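Local coordinates for protein endoglucanase, family GH5 (PDB 6GL2) that hydrolyses hemicellulose, probably cutting beta-glucans such as mixed-linked glucan, for a marine bacterium that degrades polysaccharides, at residues I318-R321 with W326-P329; W276-S281 with E285-H290; I306-D309 with E315-I318; A49-I54 with A92-E97. All coordinates share one frame; numbering follows the deposited sequence. Where two conformers were deposited one is given.

Contact 1. Residues I318-R321 with W326-P329; sequences IFNR and WNYP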
loop_
_atom_site.group_PDB
_atom_site.type_symbol
_atom_site.label_atom_id
_atom_site.label_comp_id
_atom_site.label_asym_id
_atom_site.label_seq_id
_atom_site.Cartn_x
_atom_site.Cartn_y
_atom_site.Cartn_z
ATOM N N ILE A 318 14.147 -8.794 0.160
ATOM C CA ILE A 318 14.696 -9.435 1.345
ATOM C C ILE A 318 14.342 -10.908 1.484
ATOM O O ILE A 318 15.062 -11.659 2.159
ATOM C CB ILE A 318 14.391 -8.660 2.653
ATOM C CG1 ILE A 318 12.900 -8.610 2.932
ATOM C CG2 ILE A 318 14.905 -7.220 2.514
ATOM C CD1 ILE A 318 12.585 -8.015 4.291
ATOM N N PHE A 319 13.340 -11.347 0.712
ATOM C CA PHE A 319 12.937 -12.777 0.609
ATOM C C PHE A 319 13.266 -13.277 -0.786
ATOM O O PHE A 319 13.013 -12.579 -1.754
ATOM C CB PHE A 319 11.454 -12.874 0.857
ATOM C CG PHE A 319 10.888 -14.279 0.738
ATOM C CD1 PHE A 319 11.351 -15.314 1.558
ATOM C CD2 PHE A 319 9.981 -14.604 -0.214
ATOM C CE1 PHE A 319 10.833 -16.587 1.434
ATOM C CE2 PHE A 319 9.481 -15.908 -0.323
ATOM C CZ PHE A 319 9.905 -16.909 0.483
ATOM N N ASN A 320 13.851 -14.495 -0.887
ATOM C CA ASN A 320 14.134 -15.085 -2.137
ATOM C C ASN A 320 12.973 -16.008 -2.565
ATOM O O ASN A 320 12.769 -17.094 -2.021
ATOM C CB ASN A 320 15.429 -15.908 -2.083
ATOM C CG ASN A 320 15.840 -16.372 -3.418
ATOM O OD1 ASN A 320 15.078 -16.785 -4.260
ATOM N ND2 ASN A 320 17.212 -16.473 -3.604
ATOM N N ARG A 321 12.148 -15.530 -3.474
ATOM C CA ARG A 321 10.962 -16.283 -3.936
ATOM C C ARG A 321 11.316 -17.548 -4.699
ATOM O O ARG A 321 10.439 -18.454 -4.704
ATOM C CB ARG A 321 10.065 -15.353 -4.801
ATOM C CG ARG A 321 9.603 -14.144 -4.052
ATOM C CD ARG A 321 8.766 -13.229 -4.889
ATOM N NE ARG A 321 8.675 -11.922 -4.256
ATOM C CZ ARG A 321 8.047 -10.850 -4.786
ATOM N NH1 ARG A 321 7.273 -10.953 -5.859
ATOM N NH2 ARG A 321 8.200 -9.683 -4.204
ATOM N N TRP A 326 15.398 -16.514 3.001
ATOM C CA TRP A 326 15.572 -15.083 3.147
ATOM C C TRP A 326 16.920 -14.682 2.719
ATOM O O TRP A 326 17.957 -15.227 3.136
ATOM C CB TRP A 326 15.327 -14.649 4.590
ATOM C CG TRP A 326 13.891 -14.886 4.961
ATOM C CD1 TRP A 326 13.308 -16.054 5.456
ATOM C CD2 TRP A 326 12.789 -13.971 4.838
ATOM N NE1 TRP A 326 11.971 -15.936 5.559
ATOM C CE2 TRP A 326 11.606 -14.663 5.246
ATOM C CE3 TRP A 326 12.659 -12.599 4.483
ATOM C CZ2 TRP A 326 10.373 -14.098 5.204
ATOM C CZ3 TRP A 326 11.437 -12.056 4.410
ATOM C CH2 TRP A 326 10.269 -12.784 4.796
ATOM N N ASN A 327 17.023 -13.676 1.854
ATOM C CA ASN A 327 18.285 -13.056 1.512
ATOM C C ASN A 327 18.814 -12.272 2.713
ATOM O O ASN A 327 19.995 -12.309 3.025
ATOM C CB ASN A 327 18.110 -12.178 0.239
ATOM C CG ASN A 327 17.720 -13.025 -1.034
ATOM O OD1 ASN A 327 18.144 -14.120 -1.173
ATOM N ND2 ASN A 327 16.767 -12.544 -1.795
ATOM N N TYR A 328 17.936 -11.514 3.367
ATOM C CA TYR A 328 18.234 -10.663 4.475
ATOM C C TYR A 328 17.345 -10.867 5.675
ATOM O O TYR A 328 16.472 -10.053 5.992
ATOM C CB TYR A 328 18.308 -9.179 4.080
ATOM C CG TYR A 328 19.382 -8.902 3.044
ATOM C CD1 TYR A 328 20.721 -9.042 3.411
ATOM C CD2 TYR A 328 19.131 -8.506 1.735
ATOM C CE1 TYR A 328 21.720 -8.808 2.525
ATOM C CE2 TYR A 328 20.135 -8.287 0.793
ATOM C CZ TYR A 328 21.466 -8.472 1.194
ATOM O OH TYR A 328 22.436 -8.201 0.241
ATOM N N PRO A 329 17.474 -12.057 6.284
ATOM C CA PRO A 329 16.545 -12.399 7.354
ATOM C C PRO A 329 16.584 -11.392 8.518
ATOM O O PRO A 329 15.578 -11.226 9.183
ATOM C CB PRO A 329 17.014 -13.755 7.816
ATOM C CG PRO A 329 18.410 -13.866 7.399
ATOM C CD PRO A 329 18.509 -13.115 6.107
HETATM O O HOH W 1 14.822 -10.959 -3.009
#
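F319 turns the edge of its ring toward the face of the W326 indole in an edge-to-face pair, with the six-membered rings 4.9 Å apart between centroids and their planes at 53°. A chi1 of 178° swings the phenyl beside the carbonyl carbon and brings CD1 over the middle of the indole, 3.8 Å from W326 CE2. F319 CB makes a CH-pi contact on the same face, 3.6 Å from W326 CZ3. A second apolar touch joins I318 CG1 to W326 CZ3 at 4.0 Å, and I318 CG2 lies at the edge of the Y328 ring.

A single isolated beta bridge, F319 with W326, pairs the two arms of this loop. The polar part centres on I318 O: Y328 N gives it a nearly straight bond, 3.1 Å long (173°), N327 N a bent, weak one of 2.8 Å. Water joins F319 O to N327 ND2, weakly at ND2. N320 packs its CB 3.4 Å from N327 OD1, its own OD1 being held by T323 N.

The amide of N327 thus suits a partly exposed, watered place and the large aromatics the side packed on helix 48-57, while I318 O, accepting one good and one weak bond, ties the chain down just before helix 329-336.

Contact 2. Residues W276-S281 with E285-H290; sequences WGSTFS and EDRLAH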
loop_
_atom_site.group_PDB
_atom_site.type_symbol
_atom_site.label_atom_id
_atom_site.label_comp_id
_atom_site.label_asym_id
_atom_site.label_seq_id
_atom_site.Cartn_x
_atom_site.Cartn_y
_atom_site.Cartn_z
ATOM N N TRP A 276 7.586 1.387 2.610
ATOM C CA TRP A 276 8.834 2.023 3.050
ATOM C C TRP A 276 9.915 0.995 2.849
ATOM O O TRP A 276 9.628 -0.155 2.461
ATOM C CB TRP A 276 8.760 2.446 4.534
ATOM C CG TRP A 276 8.689 1.293 5.441
ATOM C CD1 TRP A 276 7.583 0.490 5.707
ATOM C CD2 TRP A 276 9.764 0.705 6.173
ATOM N NE1 TRP A 276 7.926 -0.521 6.553
ATOM C CE2 TRP A 276 9.234 -0.430 6.886
ATOM C CE3 TRP A 276 11.060 1.080 6.418
ATOM C CZ2 TRP A 276 10.022 -1.188 7.772
ATOM C CZ3 TRP A 276 11.876 0.309 7.264
ATOM C CH2 TRP A 276 11.338 -0.782 7.976
ATOM N N GLY A 277 11.171 1.376 3.094
ATOM C CA GLY A 277 12.307 0.510 3.056
ATOM C C GLY A 277 13.480 1.147 2.388
ATOM O O GLY A 277 13.438 2.364 2.143
ATOM N N SER A 278 14.550 0.378 2.230
ATOM C CA SER A 278 15.758 0.932 1.601
ATOM C C SER A 278 16.246 0.024 0.541
ATOM O O SER A 278 16.191 -1.186 0.696
ATOM C CB SER A 278 16.867 1.187 2.674
ATOM O OG SER A 278 17.176 -0.021 3.327
ATOM N N THR A 279 16.787 0.563 -0.509
ATOM C CA THR A 279 17.408 -0.199 -1.577
ATOM C C THR A 279 18.816 -0.640 -1.097
ATOM O O THR A 279 19.402 -0.020 -0.206
ATOM C CB THR A 279 17.462 0.652 -2.849
ATOM O OG1 THR A 279 17.599 -0.235 -3.982
ATOM C CG2 THR A 279 18.535 1.777 -2.834
ATOM N N PHE A 280 19.277 -1.720 -1.635
ATOM C CA PHE A 280 20.572 -2.214 -1.306
ATOM C C PHE A 280 21.659 -1.307 -1.884
ATOM O O PHE A 280 21.788 -1.169 -3.087
ATOM C CB PHE A 280 20.806 -3.638 -1.829
ATOM C CG PHE A 280 22.097 -4.208 -1.345
ATOM C CD1 PHE A 280 22.324 -4.430 0.002
ATOM C CD2 PHE A 280 23.107 -4.387 -2.246
ATOM C CE1 PHE A 280 23.563 -4.898 0.431
ATOM C CE2 PHE A 280 24.371 -4.824 -1.790
ATOM C CZ PHE A 280 24.539 -5.108 -0.498
ATOM N N SER A 281 22.521 -0.769 -1.044
ATOM C CA SER A 281 23.648 0.073 -1.519
ATOM C C SER A 281 24.975 -0.336 -0.889
ATOM O O SER A 281 25.699 0.505 -0.290
ATOM C CB SER A 281 23.365 1.520 -1.124
ATOM O OG SER A 281 22.187 1.983 -1.788
ATOM N N GLU A 285 24.848 -3.202 7.160
ATOM C CA GLU A 285 24.698 -2.838 8.548
ATOM C C GLU A 285 23.794 -1.593 8.749
ATOM O O GLU A 285 23.026 -1.546 9.651
ATOM C CB GLU A 285 26.065 -2.619 9.215
ATOM C CG GLU A 285 26.851 -3.912 9.432
ATOM C CD GLU A 285 27.856 -4.149 8.337
ATOM N N ASP A 286 23.971 -0.660 7.863
ATOM C CA ASP A 286 23.173 0.561 7.978
ATOM C C ASP A 286 21.728 0.300 7.523
ATOM O O ASP A 286 20.801 0.866 8.121
ATOM C CB ASP A 286 23.819 1.792 7.306
ATOM C CG ASP A 286 25.077 2.365 8.064
ATOM O OD1 ASP A 286 25.554 1.830 9.090
ATOM O OD2 ASP A 286 25.577 3.367 7.503
ATOM N N ARG A 287 21.482 -0.540 6.511
ATOM C CA ARG A 287 20.123 -0.926 6.154
ATOM C C ARG A 287 19.416 -1.556 7.329
ATOM O O ARG A 287 18.267 -1.344 7.600
ATOM C CB ARG A 287 20.031 -1.868 4.972
ATOM C CG ARG A 287 20.307 -1.286 3.654
ATOM C CD ARG A 287 20.066 -2.382 2.638
ATOM N NE ARG A 287 18.722 -2.699 2.178
ATOM C CZ ARG A 287 18.351 -3.780 1.489
ATOM N NH1 ARG A 287 19.078 -4.848 1.498
ATOM N NH2 ARG A 287 17.222 -3.800 0.761
ATOM N N LEU A 288 20.128 -2.447 8.048
ATOM C CA LEU A 288 19.586 -3.091 9.177
ATOM C C LEU A 288 19.266 -2.108 10.321
ATOM O O LEU A 288 18.168 -2.174 10.947
ATOM C CB LEU A 288 20.562 -4.165 9.757
ATOM C CG LEU A 288 20.074 -4.956 10.941
ATOM C CD1 LEU A 288 18.702 -5.632 10.762
ATOM C CD2 LEU A 288 21.167 -5.969 11.378
ATOM N N ALA A 289 20.209 -1.219 10.632
ATOM C CA ALA A 289 19.986 -0.184 11.648
ATOM C C ALA A 289 18.780 0.691 11.316
ATOM O O ALA A 289 17.966 0.963 12.154
ATOM C CB ALA A 289 21.209 0.719 11.820
ATOM N N HIS A 290 18.674 1.093 10.075
ATOM C CA HIS A 290 17.565 1.925 9.611
ATOM C C HIS A 290 16.238 1.131 9.742
ATOM O O HIS A 290 15.234 1.655 10.245
ATOM C CB HIS A 290 17.807 2.303 8.152
ATOM C CG HIS A 290 16.639 3.003 7.559
ATOM N ND1 HIS A 290 15.654 2.315 6.861
ATOM C CD2 HIS A 290 16.304 4.348 7.497
ATOM C CE1 HIS A 290 14.812 3.200 6.394
ATOM N NE2 HIS A 290 15.118 4.440 6.882
HETATM O O HOH W 2 16.315 -0.229 5.832
#
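R287 reaches from its helix to the S278 backbone and hydroxyl, and almost every atom of its side chain meets the loop. Its CB passes 3.8 Å from S278 OG, and CG comes closer, 3.4 Å from the same hydroxyl. CD then runs by T279 O. A bend at chi3 (81°) turns the guanidinium so that one side of it faces S278. NE gives a hydrogen bond to S278 OG at 3.3 Å, and NH2 gives one to S278 O at 2.8 Å (158°). Both oxygens lie near the guanidinium plane, so this side-on grip fixes the rotation of the group; a weak, bent bond from NE to S278 O adds to it. R287 NH1 meets the edge of the F280 ring, 3.6 Å from F280 CD1, with the two planes 69° apart, and F280 N lies over one guanidinium face.

The grip lies in the (β/α)8 barrel, where strand 271-276 leads through this loop into helix 284-301. G277 fits the bend because a CB there would jam against the preceding carbonyl.

One turn further along the helix, a water bonds to S278 OG, R287 O and H290 ND1, the last at 2.8 Å. H290 NE2 is bonded to F230 O, and H290 CE1 lies at the edge of the W276 indole, 4.2 Å from W276 CZ3. The H290 side chain is about 7 Å from that of D248, which binds magnesium in a crystal structure of this protein, though no metal is bound here.

Contact 3. Residues I306-D309 with E315-I318; sequences IWWD and EFGI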
loop_
_atom_site.group_PDB
_atom_site.type_symbol
_atom_site.label_atom_id
_atom_site.label_comp_id
_atom_site.label_asym_id
_atom_site.label_seq_id
_atom_site.Cartn_x
_atom_site.Cartn_y
_atom_site.Cartn_z
ATOM N N ILE A 306 4.840 -1.490 6.510
ATOM C CA ILE A 306 4.785 -2.533 5.447
ATOM C C ILE A 306 5.972 -2.336 4.531
ATOM O O ILE A 306 5.976 -1.448 3.695
ATOM C CB ILE A 306 3.425 -2.547 4.730
ATOM C CG1 ILE A 306 2.231 -2.535 5.673
ATOM C CG2 ILE A 306 3.430 -3.737 3.792
ATOM C CD1 ILE A 306 0.886 -2.730 5.015
ATOM N N TRP A 307 6.990 -3.187 4.711
ATOM C CA TRP A 307 8.180 -3.109 3.903
ATOM C C TRP A 307 7.920 -3.379 2.431
ATOM O O TRP A 307 7.153 -4.331 2.078
ATOM C CB TRP A 307 9.197 -4.158 4.409
ATOM C CG TRP A 307 10.469 -4.273 3.633
ATOM C CD1 TRP A 307 10.716 -5.015 2.477
ATOM C CD2 TRP A 307 11.726 -3.610 3.900
ATOM N NE1 TRP A 307 11.994 -4.849 2.057
ATOM C CE2 TRP A 307 12.634 -3.966 2.837
ATOM C CE3 TRP A 307 12.167 -2.690 4.874
ATOM C CZ2 TRP A 307 13.945 -3.557 2.812
ATOM C CZ3 TRP A 307 13.490 -2.286 4.830
ATOM C CH2 TRP A 307 14.339 -2.700 3.822
ATOM N N TRP A 308 8.453 -2.570 1.482
ATOM C CA TRP A 308 8.400 -2.812 0.057
ATOM C C TRP A 308 9.418 -3.812 -0.365
ATOM O O TRP A 308 10.607 -3.576 -0.239
ATOM C CB TRP A 308 8.585 -1.478 -0.759
ATOM C CG TRP A 308 8.562 -1.703 -2.186
ATOM C CD1 TRP A 308 9.571 -1.612 -3.081
ATOM C CD2 TRP A 308 7.387 -2.077 -2.942
ATOM N NE1 TRP A 308 9.156 -1.975 -4.307
ATOM C CE2 TRP A 308 7.816 -2.211 -4.297
ATOM C CE3 TRP A 308 6.068 -2.268 -2.639
ATOM C CZ2 TRP A 308 6.941 -2.608 -5.297
ATOM C CZ3 TRP A 308 5.177 -2.612 -3.651
ATOM C CH2 TRP A 308 5.614 -2.725 -4.967
ATOM N N ASP A 309 8.951 -4.957 -0.881
ATOM C CA ASP A 309 9.871 -6.035 -1.357
ATOM C C ASP A 309 9.565 -6.288 -2.811
ATOM O O ASP A 309 8.419 -6.626 -3.140
ATOM C CB ASP A 309 9.667 -7.305 -0.514
ATOM C CG ASP A 309 10.634 -8.405 -0.858
ATOM O OD1 ASP A 309 10.752 -8.694 -2.100
ATOM O OD2 ASP A 309 11.285 -9.057 0.006
ATOM N N GLU A 315 17.944 -4.702 -4.978
ATOM C CA GLU A 315 17.096 -3.550 -4.768
ATOM C C GLU A 315 16.411 -3.718 -3.415
ATOM O O GLU A 315 17.012 -3.392 -2.416
ATOM C CB GLU A 315 16.125 -3.425 -5.952
ATOM C CG GLU A 315 16.867 -3.120 -7.226
ATOM C CD GLU A 315 16.052 -3.073 -8.464
ATOM O OE1 GLU A 315 14.798 -3.163 -8.403
ATOM O OE2 GLU A 315 16.566 -2.951 -9.616
ATOM N N PHE A 316 15.105 -4.089 -3.356
ATOM C CA PHE A 316 14.336 -4.146 -2.154
ATOM C C PHE A 316 14.003 -5.549 -1.655
ATOM O O PHE A 316 13.334 -5.729 -0.621
ATOM C CB PHE A 316 13.011 -3.366 -2.375
ATOM C CG PHE A 316 13.186 -1.860 -2.434
ATOM C CD1 PHE A 316 13.182 -1.151 -1.305
ATOM C CD2 PHE A 316 13.409 -1.235 -3.633
ATOM C CE1 PHE A 316 13.323 0.255 -1.329
ATOM C CE2 PHE A 316 13.617 0.137 -3.659
ATOM C CZ PHE A 316 13.578 0.849 -2.490
ATOM N N GLY A 317 14.447 -6.557 -2.407
ATOM C CA GLY A 317 14.086 -7.908 -2.084
ATOM C C GLY A 317 14.864 -8.434 -0.864
ATOM O O GLY A 317 16.131 -8.455 -0.855
ATOM N N ILE A 318 14.147 -8.794 0.160
ATOM C CA ILE A 318 14.696 -9.435 1.345
ATOM C C ILE A 318 14.342 -10.908 1.484
ATOM O O ILE A 318 15.062 -11.659 2.159
ATOM C CB ILE A 318 14.391 -8.660 2.653
ATOM C CG1 ILE A 318 12.900 -8.610 2.932
ATOM C CG2 ILE A 318 14.905 -7.220 2.514
ATOM C CD1 ILE A 318 12.585 -8.015 4.291
#
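At the C-terminal end of strand 304-307 of the barrel, residues W307 to D309 meet F316 to I318 of the long loop that follows. The W307 indole carries two contacts at once. Its NE1 gives a 3.1 Å hydrogen bond to F316 O (163°), with the oxygen close to the ring plane and the nitrogen in the carbonyl plane, so the buried indole N-H is satisfied by a nearly straight bond that helps hold the ring's rotation. Over one face I318 CD1 makes a CH-pi contact, 4.0 Å from the centroid of the five-membered ring, and I318 CG2 rests 3.8 Å from W307 CZ2.

W308 points elsewhere: its CD1 edge stands over the face of F316, 3.7 Å from F316 CG, in an edge-to-face pair with planes at 70°. F316 O, already bound by W307, also receives a CA-H...O contact from D309.

D309 supplies the charge. Its chi1 of -175° sends the carboxylate out toward the loop, where OD2 accepts I318 N at 2.9 Å from above the carboxylate plane, and takes F319 N as well. OD1 accepts G311 N and packs 3.4 Å from G317 CA; a short aspartate suits a place where backbone N-H groups of the loop converge. W307 also meets W276 edge-to-face, joining the ends of strands 304-307 and 271-276. The C-terminal ends of the strands and the loops that follow them form the catalytic face of TIM barrels, where GH5 enzymes carry their active sites.

Contact 4. Residues A49-I54 with A92-E97; sequences AMIDEI and ANFALE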
loop_
_atom_site.group_PDB
_atom_site.type_symbol
_atom_site.label_atom_id
_atom_site.label_comp_id
_atom_site.label_asym_id
_atom_site.label_seq_id
_atom_site.Cartn_x
_atom_site.Cartn_y
_atom_site.Cartn_z
ATOM N N ALA A 49 3.494 -21.610 -0.931
ATOM C CA ALA A 49 4.732 -21.875 -0.287
ATOM C C ALA A 49 5.567 -20.619 -0.011
ATOM O O ALA A 49 6.217 -20.450 1.003
ATOM C CB ALA A 49 5.556 -22.923 -1.090
ATOM N N MET A 50 5.497 -19.642 -0.924
ATOM C CA MET A 50 6.089 -18.355 -0.704
ATOM C C MET A 50 5.440 -17.601 0.432
ATOM O O MET A 50 6.118 -17.118 1.317
ATOM C CB MET A 50 6.079 -17.487 -1.972
ATOM C CG MET A 50 6.884 -18.062 -3.103
ATOM S SD MET A 50 6.519 -17.172 -4.666
ATOM C CE MET A 50 7.195 -18.298 -5.922
ATOM N N ILE A 51 4.141 -17.445 0.297
ATOM C CA ILE A 51 3.427 -16.732 1.364
ATOM C C ILE A 51 3.559 -17.359 2.725
ATOM O O ILE A 51 3.685 -16.673 3.758
ATOM C CB ILE A 51 1.962 -16.546 0.943
ATOM C CG1 ILE A 51 1.835 -15.826 -0.402
ATOM C CG2 ILE A 51 1.221 -15.801 2.077
ATOM C CD1 ILE A 51 2.632 -14.530 -0.523
ATOM N N ASP A 52 3.635 -18.695 2.790
ATOM C CA ASP A 52 3.859 -19.384 4.035
ATOM C C ASP A 52 5.136 -18.907 4.728
ATOM O O ASP A 52 5.120 -18.718 5.950
ATOM C CB ASP A 52 4.063 -20.927 3.790
ATOM C CG ASP A 52 2.787 -21.625 3.404
ATOM O OD1 ASP A 52 1.649 -21.143 3.522
ATOM O OD2 ASP A 52 2.949 -22.785 2.880
ATOM N N GLU A 53 6.197 -18.655 3.968
ATOM C CA GLU A 53 7.418 -18.195 4.585
ATOM C C GLU A 53 7.268 -16.780 5.149
ATOM O O GLU A 53 7.877 -16.415 6.182
ATOM C CB GLU A 53 8.560 -18.170 3.624
ATOM C CG GLU A 53 8.940 -19.581 3.182
ATOM C CD GLU A 53 9.235 -20.521 4.355
ATOM O OE1 GLU A 53 9.934 -20.098 5.296
ATOM O OE2 GLU A 53 8.777 -21.683 4.332
ATOM N N ILE A 54 6.517 -15.933 4.475
ATOM C CA ILE A 54 6.244 -14.544 4.962
ATOM C C ILE A 54 5.574 -14.649 6.313
ATOM O O ILE A 54 5.911 -13.925 7.282
ATOM C CB ILE A 54 5.402 -13.764 3.948
ATOM C CG1 ILE A 54 6.073 -13.785 2.541
ATOM C CG2 ILE A 54 5.205 -12.309 4.415
ATOM C CD1 ILE A 54 7.473 -13.275 2.465
ATOM N N ALA A 92 -4.628 -13.885 -2.380
ATOM C CA ALA A 92 -5.248 -13.416 -1.151
ATOM C C ALA A 92 -5.531 -14.541 -0.157
ATOM O O ALA A 92 -5.332 -14.440 1.049
ATOM C CB ALA A 92 -6.517 -12.627 -1.449
ATOM N N ASN A 93 -6.084 -15.623 -0.700
ATOM C CA ASN A 93 -6.371 -16.809 0.141
ATOM C C ASN A 93 -5.154 -17.451 0.663
ATOM O O ASN A 93 -5.182 -17.904 1.811
ATOM C CB ASN A 93 -7.235 -17.831 -0.613
ATOM C CG ASN A 93 -8.655 -17.431 -0.520
ATOM O OD1 ASN A 93 -9.193 -16.884 -1.387
ATOM N ND2 ASN A 93 -9.203 -17.479 0.703
ATOM N N PHE A 94 -4.023 -17.422 -0.029
ATOM C CA PHE A 94 -2.768 -17.957 0.514
ATOM C C PHE A 94 -2.474 -17.241 1.846
ATOM O O PHE A 94 -2.000 -17.849 2.816
ATOM C CB PHE A 94 -1.570 -17.752 -0.353
ATOM C CG PHE A 94 -1.595 -18.419 -1.706
ATOM C CD1 PHE A 94 -2.321 -19.529 -1.988
ATOM C CD2 PHE A 94 -0.811 -17.886 -2.719
ATOM C CE1 PHE A 94 -2.284 -20.140 -3.290
ATOM C CE2 PHE A 94 -0.806 -18.461 -3.969
ATOM C CZ PHE A 94 -1.516 -19.550 -4.172
ATOM N N ALA A 95 -2.586 -15.939 1.870
ATOM C CA ALA A 95 -2.377 -15.088 3.047
ATOM C C ALA A 95 -3.407 -15.311 4.132
ATOM O O ALA A 95 -3.103 -15.487 5.327
ATOM C CB ALA A 95 -2.250 -13.640 2.669
ATOM N N LEU A 96 -4.672 -15.256 3.731
ATOM C CA LEU A 96 -5.743 -15.441 4.703
ATOM C C LEU A 96 -5.678 -16.759 5.392
ATOM O O LEU A 96 -5.905 -16.848 6.631
ATOM C CB LEU A 96 -7.159 -15.267 4.067
ATOM C CG LEU A 96 -7.441 -13.845 3.545
ATOM C CD1 LEU A 96 -8.664 -13.866 2.577
ATOM C CD2 LEU A 96 -7.611 -12.789 4.679
ATOM N N GLU A 97 -5.317 -17.812 4.706
ATOM C CA GLU A 97 -5.096 -19.192 5.267
ATOM C C GLU A 97 -3.992 -19.259 6.266
ATOM O O GLU A 97 -3.929 -20.191 7.096
ATOM C CB GLU A 97 -4.797 -20.176 4.139
ATOM C CG GLU A 97 -6.020 -20.488 3.291
ATOM C CD GLU A 97 -5.741 -20.984 1.912
ATOM O OE1 GLU A 97 -4.585 -21.315 1.591
ATOM O OE2 GLU A 97 -6.779 -21.011 1.185
#
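The phenyl ring of F94 is met obliquely by I51, whose CG1 comes 4.1 Å from F94 CD2; the ring also touches K48. More of the touch is made at the root of the ring: F94 CB lies 3.9 Å from I51 CG1, the two side chains crossing at about a right angle. I51 works as a fork. With CG1 beside its backbone N (chi1 -56°) and CG2 anti to that N, one branch reaches F94 and the other reaches A95. I51 CG2 packs 3.8 Å from A95 CA and 4.1 Å from A95 CB, and also lies near the F94 carbonyl oxygen. Alanine suits this place because its small methyl lets the helices come close, to 6.3 Å between I51 CA and A95 CA; the two branches of isoleucine let one residue touch both F94 and A95.

No hydrogen bond spans the two segments. Polar ties run through N98, whose ND2 bonds to both D52 OD1 and F94 O, and K48, which pairs with D52, probably tempers the like charges of D52 and E97.

Helices 48-57 and 82-96 are thus neighbours in the outer layer of the barrel, flanking strand 61-64 in sequence, while on the inner side A95 rests on L62 and V102 and A92 on L64 and V102.

Contacts 2, 3 and 4 are buried, whereas contact 1 is partly open and includes a water bound to N327. Contacts 1 and 3 share I318 and D309 bonds the amide of F319, so both hold the loop between strand 304-307 and helix 329-336. Contact 2 belongs to the preceding strand and helix, and meets contact 3 through backbone bonds, W276 O to W308 N and F280 N to E315 O. Contact 4 stands apart between two early helices, yet contact 1 packs on its E53 and I54. Loop contacts rely on hydrogen bonds, aromatic rings and, in 2 and 3, buried charged groups; the helix pair meets mainly through apolar side chains, with no direct hydrogen bond.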